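Local coordinates for protein leucine aminopeptidase (Fimbriiglobus ruber, PDB 7D1B) that probably acts as a zinc-dependent glutaminyl cyclase of the M28 peptidase family, turning N-terminal glutamine of peptides into pyroglutamate, at residues Met74-Gln77 and Gln78-Thr82; Met163-Leu166 and Ala167-Met170; Val266-Lys269 and Ser270-Asn273. All blocks are in the same frame, centred on the assembly; numbering follows the deposited sequence. Where two conformers were deposited one is given.

How the interactions relate
All three contacts are local, between neighbours along the chain. Interaction 1 lies in the first half of helix 72-87, interaction 2 where helix 153-167 ends, and interaction 3 where helix 253-266 gives way to strand 271-272. Interactions 1 and 2 touch, L81 CD2 lying 3.6 Å from M164 CG; interaction 3 is separate, its nearest atoms about 11 Å from those of interaction 2. Interaction 1 is partly buried, with an exposed side of V75, K76 and E79 and a buried side of amides and apolar groups. Interaction 2 is buried and joined by a histidine–carboxylate bond, whereas interaction 3, also buried, relies on a turn and one apolar touch.

Interaction 1: residues Met74-Gln77 and Gln78-Thr82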
ATOM      1  N   MET A  74      -6.795  10.731  11.276  1.00 14.17           N
ATOM      2  CA  MET A  74      -6.668   9.287  11.100  1.00 13.85           C
ATOM      3  C   MET A  74      -7.948   8.556  11.501  1.00 14.52           C
ATOM      4  O   MET A  74      -8.388   7.638  10.803  1.00 14.15           O
ATOM      5  CB  MET A  74      -5.444   8.773  11.863  1.00 14.58           C
ATOM      6  CG  MET A  74      -5.383   7.256  11.945  1.00 14.36           C
ATOM      7  SD  MET A  74      -5.307   6.384  10.371  1.00 14.08           S
ATOM      8  CE  MET A  74      -3.578   6.586   9.979  1.00 15.03           C
ATOM      9  N   VAL A  75      -8.569   8.950  12.619  1.00 14.86           N
ATOM     10  CA  VAL A  75      -9.830   8.330  13.019  1.00 15.71           C
ATOM     11  C   VAL A  75     -10.884   8.512  11.928  1.00 15.33           C
ATOM     12  O   VAL A  75     -11.608   7.569  11.573  1.00 16.38           O
ATOM     13  CB  VAL A  75     -10.302   8.902  14.374  1.00 17.83           C
ATOM     14  CG1 VAL A  75     -11.704   8.402  14.682  1.00 19.91           C
ATOM     15  CG2 VAL A  75      -9.309   8.532  15.490  1.00 20.11           C
ATOM     16  N   LYS A  76     -10.985   9.724  11.378  1.00 15.29           N
ATOM     17  CA  LYS A  76     -11.955   9.975  10.310  1.00 16.01           C
ATOM     18  C   LYS A  76     -11.680   9.100   9.095  1.00 15.47           C
ATOM     19  O   LYS A  76     -12.603   8.529   8.512  1.00 15.90           O
ATOM     20  CB  LYS A  76     -11.933  11.451   9.921  1.00 17.72           C
ATOM     21  CG  LYS A  76     -12.859  11.803   8.768  1.00 21.29           C
ATOM     22  CD  LYS A  76     -14.315  11.581   9.099  0.57 24.92           C
ATOM     23  CE  LYS A  76     -15.195  12.086   7.963  0.57 28.11           C
ATOM     24  NZ  LYS A  76     -16.643  11.896   8.235  0.57 30.32           N
ATOM     25  N   GLN A  77     -10.415   9.000   8.690  1.00 14.37           N
ATOM     26  CA  GLN A  77     -10.068   8.131   7.568  1.00 14.57           C
ATOM     27  C   GLN A  77     -10.501   6.694   7.828  1.00 14.00           C
ATOM     28  O   GLN A  77     -11.004   6.007   6.920  1.00 14.20           O
ATOM     29  CB  GLN A  77      -8.561   8.194   7.316  1.00 16.03           C
ATOM     30  CG  GLN A  77      -8.057   7.161   6.343  1.00 16.81           C
ATOM     31  CD  GLN A  77      -6.603   7.337   6.003  1.00 15.67           C
ATOM     32  OE1 GLN A  77      -6.264   7.302   4.836  1.00 19.08           O
ATOM     33  NE2 GLN A  77      -5.717   7.449   7.023  1.00 15.20           N
ATOM     34  N   GLN A  78     -10.264   6.201   9.049  1.00 14.45           N
ATOM     35  CA  GLN A  78     -10.667   4.833   9.374  1.00 14.11           C
ATOM     36  C   GLN A  78     -12.171   4.641   9.214  1.00 14.47           C
ATOM     37  O   GLN A  78     -12.623   3.611   8.691  1.00 15.50           O
ATOM     38  CB  GLN A  78     -10.231   4.479  10.792  1.00 15.23           C
ATOM     39  CG  GLN A  78      -8.727   4.343  10.915  1.00 14.69           C
ATOM     40  CD  GLN A  78      -8.258   4.443  12.351  1.00 15.71           C
ATOM     41  OE1 GLN A  78      -9.064   4.608  13.266  1.00 18.76           O
ATOM     42  NE2 GLN A  78      -6.962   4.331  12.565  1.00 15.76           N
ATOM     43  N   GLU A  79     -12.958   5.640   9.630  1.00 15.78           N
ATOM     44  CA  GLU A  79     -14.412   5.541   9.485  1.00 17.08           C
ATOM     45  C   GLU A  79     -14.813   5.521   8.013  1.00 16.04           C
ATOM     46  O   GLU A  79     -15.650   4.705   7.591  1.00 16.74           O
ATOM     47  CB  GLU A  79     -15.085   6.703  10.203  1.00 19.68           C
ATOM     48  CG  GLU A  79     -14.869   6.656  11.714  0.54 22.09           C
ATOM     49  CD  GLU A  79     -15.271   7.926  12.464  0.54 26.48           C
ATOM     50  OE1 GLU A  79     -15.519   8.971  11.823  0.54 28.20           O
ATOM     51  OE2 GLU A  79     -15.323   7.870  13.712  0.54 27.62           O
ATOM     52  N   VAL A  80     -14.238   6.433   7.221  1.00 15.79           N
ATOM     53  CA  VAL A  80     -14.549   6.501   5.793  1.00 15.79           C
ATOM     54  C   VAL A  80     -14.240   5.169   5.122  1.00 14.58           C
ATOM     55  O   VAL A  80     -15.056   4.616   4.370  1.00 15.11           O
ATOM     56  CB  VAL A  80     -13.766   7.658   5.143  1.00 16.84           C
ATOM     57  CG1 VAL A  80     -13.838   7.569   3.626  1.00 18.91           C
ATOM     58  CG2 VAL A  80     -14.270   9.011   5.644  1.00 19.44           C
ATOM     59  N   LEU A  81     -13.036   4.647   5.366  1.00 14.24           N
ATOM     60  CA  LEU A  81     -12.620   3.412   4.715  1.00 13.30           C
ATOM     61  C   LEU A  81     -13.450   2.227   5.176  1.00 13.48           C
ATOM     62  O   LEU A  81     -13.832   1.377   4.356  1.00 14.49           O
ATOM     63  CB  LEU A  81     -11.137   3.154   4.974  1.00 13.82           C
ATOM     64  CG  LEU A  81     -10.209   4.153   4.270  1.00 14.51           C
ATOM     65  CD1 LEU A  81      -8.809   4.043   4.816  1.00 15.98           C
ATOM     66  CD2 LEU A  81     -10.188   3.946   2.762  1.00 15.93           C
ATOM     67  N   THR A  82     -13.726   2.135   6.481  1.00 14.39           N
ATOM     68  CA  THR A  82     -14.498   1.008   6.988  1.00 14.89           C
ATOM     69  C   THR A  82     -15.878   0.980   6.359  1.00 14.73           C
ATOM     70  O   THR A  82     -16.326  -0.069   5.876  1.00 15.74           O
ATOM     71  CB  THR A  82     -14.591   1.076   8.519  1.00 16.08           C
ATOM     72  OG1 THR A  82     -13.274   0.965   9.074  1.00 16.67           O
ATOM     73  CG2 THR A  82     -15.485  -0.037   9.076  1.00 17.99           C
TER
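M74 and Q78, one helical turn apart, set the pattern: their side chains cross at a slant, and the amide nitrogen of Q78 comes to rest against the bend of the methionine. NE2 of Q78 is 3.4 Å from SD of M74 and equally near its CG; it also has a weak hydrogen bond with Y131 OH, and OE1 a weak one with R94 NH1. Q78 gets there by turning CG beside its own backbone N (chi1 -70°) and running on extended, back along the helix past the carbonyl of M74. M74 bends at its second and third torsions, which places SD beside the amide.

Q77 and L81 instead lie side by side and point the same way, with CG of Q77 3.6 Å from CD1 of L81; the aliphatic part of the glutamine thus serves as a hydrocarbon partner, while its NE2 is bonded to the backbone O of Y131.

The exposed side carries V75, K76 and E79. E79 slants across V75, whereas K76 crosses E79 at about a right angle. K76 and E79 each have a second conformer, and any attraction between their charges, NZ to OE1 4.8 Å in this one, is probably weak.

Beneath these rows run regular alpha-helical bonds, such as L81 N to Q77 O at 2.9 Å. At the far end T82 folds OG1 back to Q78 O, 2.8 Å away, reaching it from the face opposite to that used by T82 N; the helix itself satisfies the threonine hydroxyl.

The M74 side chain is about 10 Å from that of the zinc ligand E188, near the metal site but not part of it. Around this turn, Q77 and V80 meet helix 51-63, while Q78, L81 and T82 pack against strand 108-117.

Interaction 2: residues Met163-Leu166 and Ala167-Met170; sequences MMEL and AHHM
The ring of H169 has CB of H168 over one face, 3.8 Å above the plane and displaced toward the rim, and the carboxylate of E165 at its edge. This is a histidine–carboxylate hydrogen bond at the end of helix 153-167: NE2 of H169 gives a nearly straight bond (176°) to E165 OE2 at 2.9 Å. The acceptor lies in the ring plane, yet the donor stands above the carboxylate plane, the two planes being 55° apart. A bend at chi2 carries the E165 carboxylate forward to the histidine.

Glutamate suits this buried place, since OE1 forms a salt bridge with R53 and OE2 also accepts from the backbone N of D50; these partners would probably stabilise the anion. The ring of H168 has E165 O at its edge, and its NE2 is hydrogen-bonded to the hydroxyl of Y57. A167, with only a methyl, packs on H84 and F85 of helix 72-87, while L166 and M170 lie on F181 of strand 178-184. As the helix ends, L166 O receives H169 N at 2.8 Å, the donor standing 48° out of the carbonyl plane.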
ATOM      1  N   MET A 163      -7.425   0.919  -3.367  1.00 11.01           N
ATOM      2  CA  MET A 163      -8.251  -0.096  -2.709  1.00 11.37           C
ATOM      3  C   MET A 163      -9.723   0.302  -2.716  1.00 11.25           C
ATOM      4  O   MET A 163     -10.598  -0.547  -2.932  1.00 11.56           O
ATOM      5  CB  MET A 163      -7.790  -0.329  -1.272  1.00 11.69           C
ATOM      6  CG  MET A 163      -6.446  -0.972  -1.118  1.00 12.62           C
ATOM      7  SD  MET A 163      -6.010  -0.933   0.608  1.00 12.98           S
ATOM      8  CE  MET A 163      -4.332  -1.574   0.531  1.00 14.06           C
ATOM      9  N   MET A 164     -10.016   1.588  -2.471  1.00 11.40           N
ATOM     10  CA  MET A 164     -11.410   2.038  -2.536  1.00 11.70           C
ATOM     11  C   MET A 164     -11.999   1.795  -3.918  1.00 11.37           C
ATOM     12  O   MET A 164     -13.143   1.355  -4.037  1.00 12.33           O
ATOM     13  CB  MET A 164     -11.506   3.513  -2.159  1.00 12.06           C
ATOM     14  CG  MET A 164     -11.219   3.792  -0.693  1.00 12.80           C
ATOM     15  SD  MET A 164     -11.331   5.554  -0.276  1.00 13.85           S
ATOM     16  CE  MET A 164     -13.110   5.728  -0.195  1.00 16.67           C
ATOM     17  N   GLU A 165     -11.236   2.083  -4.974  1.00 11.10           N
ATOM     18  CA  GLU A 165     -11.727   1.808  -6.324  1.00 11.22           C
ATOM     19  C   GLU A 165     -11.913   0.309  -6.545  1.00 11.34           C
ATOM     20  O   GLU A 165     -12.957  -0.136  -7.034  1.00 11.52           O
ATOM     21  CB  GLU A 165     -10.807   2.415  -7.384  1.00 11.71           C
ATOM     22  CG  GLU A 165     -11.193   2.004  -8.813  1.00 12.46           C
ATOM     23  CD  GLU A 165     -12.603   2.425  -9.213  1.00 12.66           C
ATOM     24  OE1 GLU A 165     -13.119   3.389  -8.616  1.00 13.59           O
ATOM     25  OE2 GLU A 165     -13.174   1.789 -10.147  1.00 12.79           O
ATOM     26  N   LEU A 166     -10.898  -0.487  -6.199  1.00 11.08           N
ATOM     27  CA  LEU A 166     -10.968  -1.927  -6.413  1.00 11.19           C
ATOM     28  C   LEU A 166     -12.155  -2.537  -5.696  1.00 11.10           C
ATOM     29  O   LEU A 166     -12.749  -3.509  -6.186  1.00 11.43           O
ATOM     30  CB  LEU A 166      -9.677  -2.602  -5.933  1.00 12.02           C
ATOM     31  CG  LEU A 166      -8.431  -2.371  -6.784  1.00 11.81           C
ATOM     32  CD1 LEU A 166      -7.217  -2.957  -6.082  1.00 14.50           C
ATOM     33  CD2 LEU A 166      -8.596  -2.972  -8.162  1.00 14.68           C
ATOM     34  N   ALA A 167     -12.515  -1.996  -4.532  1.00 11.38           N
ATOM     35  CA  ALA A 167     -13.628  -2.548  -3.773  1.00 11.17           C
ATOM     36  C   ALA A 167     -14.934  -2.569  -4.557  1.00 11.25           C
ATOM     37  O   ALA A 167     -15.789  -3.399  -4.267  1.00 12.69           O
ATOM     38  CB  ALA A 167     -13.803  -1.759  -2.478  1.00 13.08           C
ATOM     39  N   HIS A 168     -15.132  -1.652  -5.517  1.00 11.69           N
ATOM     40  CA  HIS A 168     -16.344  -1.698  -6.334  1.00 12.11           C
ATOM     41  C   HIS A 168     -16.440  -2.979  -7.152  1.00 11.89           C
ATOM     42  O   HIS A 168     -17.551  -3.378  -7.531  1.00 13.24           O
ATOM     43  CB  HIS A 168     -16.417  -0.500  -7.271  1.00 13.09           C
ATOM     44  CG  HIS A 168     -16.678   0.788  -6.566  1.00 12.76           C
ATOM     45  ND1 HIS A 168     -17.942   1.177  -6.179  1.00 13.85           N
ATOM     46  CD2 HIS A 168     -15.840   1.777  -6.166  1.00 13.69           C
ATOM     47  CE1 HIS A 168     -17.871   2.354  -5.581  1.00 14.67           C
ATOM     48  NE2 HIS A 168     -16.610   2.737  -5.556  1.00 14.49           N
ATOM     49  N   HIS A 169     -15.300  -3.615  -7.434  1.00 11.75           N
ATOM     50  CA  HIS A 169     -15.223  -4.723  -8.373  1.00 11.89           C
ATOM     51  C   HIS A 169     -15.018  -6.062  -7.699  1.00 11.41           C
ATOM     52  O   HIS A 169     -15.309  -7.082  -8.324  1.00 11.72           O
ATOM     53  CB  HIS A 169     -14.060  -4.480  -9.345  1.00 11.91           C
ATOM     54  CG  HIS A 169     -14.096  -3.113  -9.940  1.00 12.16           C
ATOM     55  ND1 HIS A 169     -14.792  -2.814 -11.095  1.00 13.45           N
ATOM     56  CD2 HIS A 169     -13.578  -1.945  -9.491  1.00 12.65           C
ATOM     57  CE1 HIS A 169     -14.681  -1.517 -11.335  1.00 13.12           C
ATOM     58  NE2 HIS A 169     -13.958  -0.966 -10.368  1.00 12.98           N
ATOM     59  N   MET A 170     -14.534  -6.092  -6.448  1.00 11.36           N
ATOM     60  CA  MET A 170     -14.005  -7.333  -5.878  1.00 11.23           C
ATOM     61  C   MET A 170     -15.029  -8.461  -5.840  1.00 10.81           C
ATOM     62  O   MET A 170     -14.670  -9.608  -6.115  1.00 11.54           O
ATOM     63  CB  MET A 170     -13.426  -7.103  -4.485  1.00 11.83           C
ATOM     64  CG  MET A 170     -12.129  -6.325  -4.465  1.00 12.06           C
ATOM     65  SD  MET A 170     -10.785  -7.047  -5.445  1.00 13.18           S
ATOM     66  CE  MET A 170     -10.425  -8.484  -4.445  1.00 16.52           C
TER

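Interaction 3: residues Val266-Lys269 and Ser270-Asn273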
ATOM      1  N   VAL A 266      -1.451  -6.728 -19.775  1.00 13.28           N
ATOM      2  CA  VAL A 266      -2.493  -5.712 -19.732  0.61 14.39           C
ATOM      3  C   VAL A 266      -2.046  -4.385 -20.311  1.00 13.98           C
ATOM      4  O   VAL A 266      -2.887  -3.510 -20.508  1.00 18.05           O
ATOM      5  CB  VAL A 266      -3.169  -5.577 -18.360  0.61 15.10           C
ATOM      6  CG1 VAL A 266      -3.717  -6.934 -17.920  0.61 16.44           C
ATOM      7  CG2 VAL A 266      -2.178  -5.027 -17.381  0.61 14.45           C
ATOM      8  N   GLY A 267      -0.778  -4.237 -20.671  1.00 13.11           N
ATOM      9  CA  GLY A 267      -0.310  -2.989 -21.245  1.00 14.18           C
ATOM     10  C   GLY A 267      -0.013  -1.918 -20.219  1.00 13.34           C
ATOM     11  O   GLY A 267      -0.077  -0.727 -20.543  1.00 15.09           O
ATOM     12  N   ALA A 268       0.342  -2.296 -18.985  1.00 12.38           N
ATOM     13  CA  ALA A 268       0.690  -1.328 -17.943  1.00 12.08           C
ATOM     14  C   ALA A 268       2.159  -0.990 -18.126  1.00 11.46           C
ATOM     15  O   ALA A 268       3.053  -1.685 -17.633  1.00 12.11           O
ATOM     16  CB  ALA A 268       0.409  -1.937 -16.578  1.00 13.03           C
ATOM     17  N   LYS A 269       2.417   0.085 -18.875  1.00 11.36           N
ATOM     18  CA  LYS A 269       3.776   0.400 -19.317  1.00 11.68           C
ATOM     19  C   LYS A 269       4.666   0.896 -18.191  1.00 10.71           C
ATOM     20  O   LYS A 269       5.887   0.926 -18.356  1.00 12.42           O
ATOM     21  CB  LYS A 269       3.719   1.450 -20.426  1.00 13.04           C
ATOM     22  CG  LYS A 269       2.911   1.063 -21.646  1.00 15.52           C
ATOM     23  CD  LYS A 269       3.669  -0.010 -22.429  1.00 18.50           C
ATOM     24  CE  LYS A 269       2.890  -0.576 -23.604  1.00 20.47           C
ATOM     25  NZ  LYS A 269       2.567   0.455 -24.607  1.00 22.90           N
ATOM     26  N   SER A 270       4.091   1.272 -17.047  1.00 10.86           N
ATOM     27  CA  SER A 270       4.932   1.707 -15.935  1.00 11.26           C
ATOM     28  C   SER A 270       5.779   0.582 -15.348  1.00 11.04           C
ATOM     29  O   SER A 270       6.789   0.868 -14.705  1.00 11.84           O
ATOM     30  CB  SER A 270       4.075   2.325 -14.829  1.00 11.53           C
ATOM     31  OG  SER A 270       3.158   1.387 -14.274  1.00 11.74           O
ATOM     32  N   PHE A 271       5.388  -0.685 -15.515  1.00 10.66           N
ATOM     33  CA  PHE A 271       6.153  -1.795 -14.935  1.00 11.16           C
ATOM     34  C   PHE A 271       7.324  -2.095 -15.862  1.00 10.83           C
ATOM     35  O   PHE A 271       7.122  -2.593 -16.977  1.00 12.32           O
ATOM     36  CB  PHE A 271       5.290  -3.042 -14.761  1.00 11.55           C
ATOM     37  CG  PHE A 271       4.252  -2.917 -13.665  1.00 11.07           C
ATOM     38  CD1 PHE A 271       3.044  -2.225 -13.874  1.00 11.56           C
ATOM     39  CD2 PHE A 271       4.480  -3.483 -12.408  1.00 11.99           C
ATOM     40  CE1 PHE A 271       2.095  -2.126 -12.875  1.00 12.13           C
ATOM     41  CE2 PHE A 271       3.527  -3.373 -11.396  1.00 12.84           C
ATOM     42  CZ  PHE A 271       2.343  -2.682 -11.629  1.00 12.43           C
ATOM     43  N   VAL A 272       8.538  -1.763 -15.433  1.00 10.89           N
ATOM     44  CA  VAL A 272       9.726  -1.872 -16.279  1.00 11.27           C
ATOM     45  C   VAL A 272      10.650  -2.962 -15.750  1.00 11.15           C
ATOM     46  O   VAL A 272      10.814  -3.127 -14.532  1.00 11.60           O
ATOM     47  CB  VAL A 272      10.467  -0.521 -16.420  1.00 12.26           C
ATOM     48  CG1 VAL A 272       9.515   0.546 -17.009  1.00 14.09           C
ATOM     49  CG2 VAL A 272      11.086  -0.043 -15.114  1.00 13.46           C
ATOM     50  N   ASN A 273      11.270  -3.696 -16.675  1.00 11.54           N
ATOM     51  CA  ASN A 273      12.254  -4.726 -16.323  1.00 11.83           C
ATOM     52  C   ASN A 273      13.624  -4.074 -16.186  1.00 11.52           C
ATOM     53  O   ASN A 273      14.512  -4.241 -17.012  1.00 12.56           O
ATOM     54  CB  ASN A 273      12.234  -5.855 -17.347  1.00 12.82           C
ATOM     55  CG  ASN A 273      11.087  -6.809 -17.085  1.00 12.87           C
ATOM     56  OD1 ASN A 273       9.926  -6.486 -17.329  1.00 16.67           O
ATOM     57  ND2 ASN A 273      11.391  -7.958 -16.518  1.00 12.98           N
TER
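A type I beta turn from A268 to F271 reverses the chain here, closed by a weak hydrogen bond from F271 N to A268 O at 3.3 Å. Across it the methyl of A268 meets the ring of F271 obliquely, CB lying 3.8 Å from CD1, while A268 O sits in the ring plane at the edge. With CG beside the backbone N (chi1 -71°), the phenylalanine ring is directed back to A268. Alanine is small enough to pack between that ring and helices 253-266 and 320-336, and W260 of the former meets the F271 ring edge-to-face.

The two middle residues differ. K269 is exposed, its long chain suiting the solvent side, and its O is 3.9 Å from CG1 of V272. S270 is buried; its hydroxyl, set between backbone N and carbonyl carbon (chi1 62°), is bonded to NE2 of Q322, so a small polar residue fits without an unmet group. G267, just before the turn, has positive phi (81°), where a side chain would press on the carbonyl O of V266.

The result is a helix–turn–strand connection: helix 253-266 ends, the chain turns, and the backbones of S270 and V272 hydrogen-bond with L242 of strand 242-244.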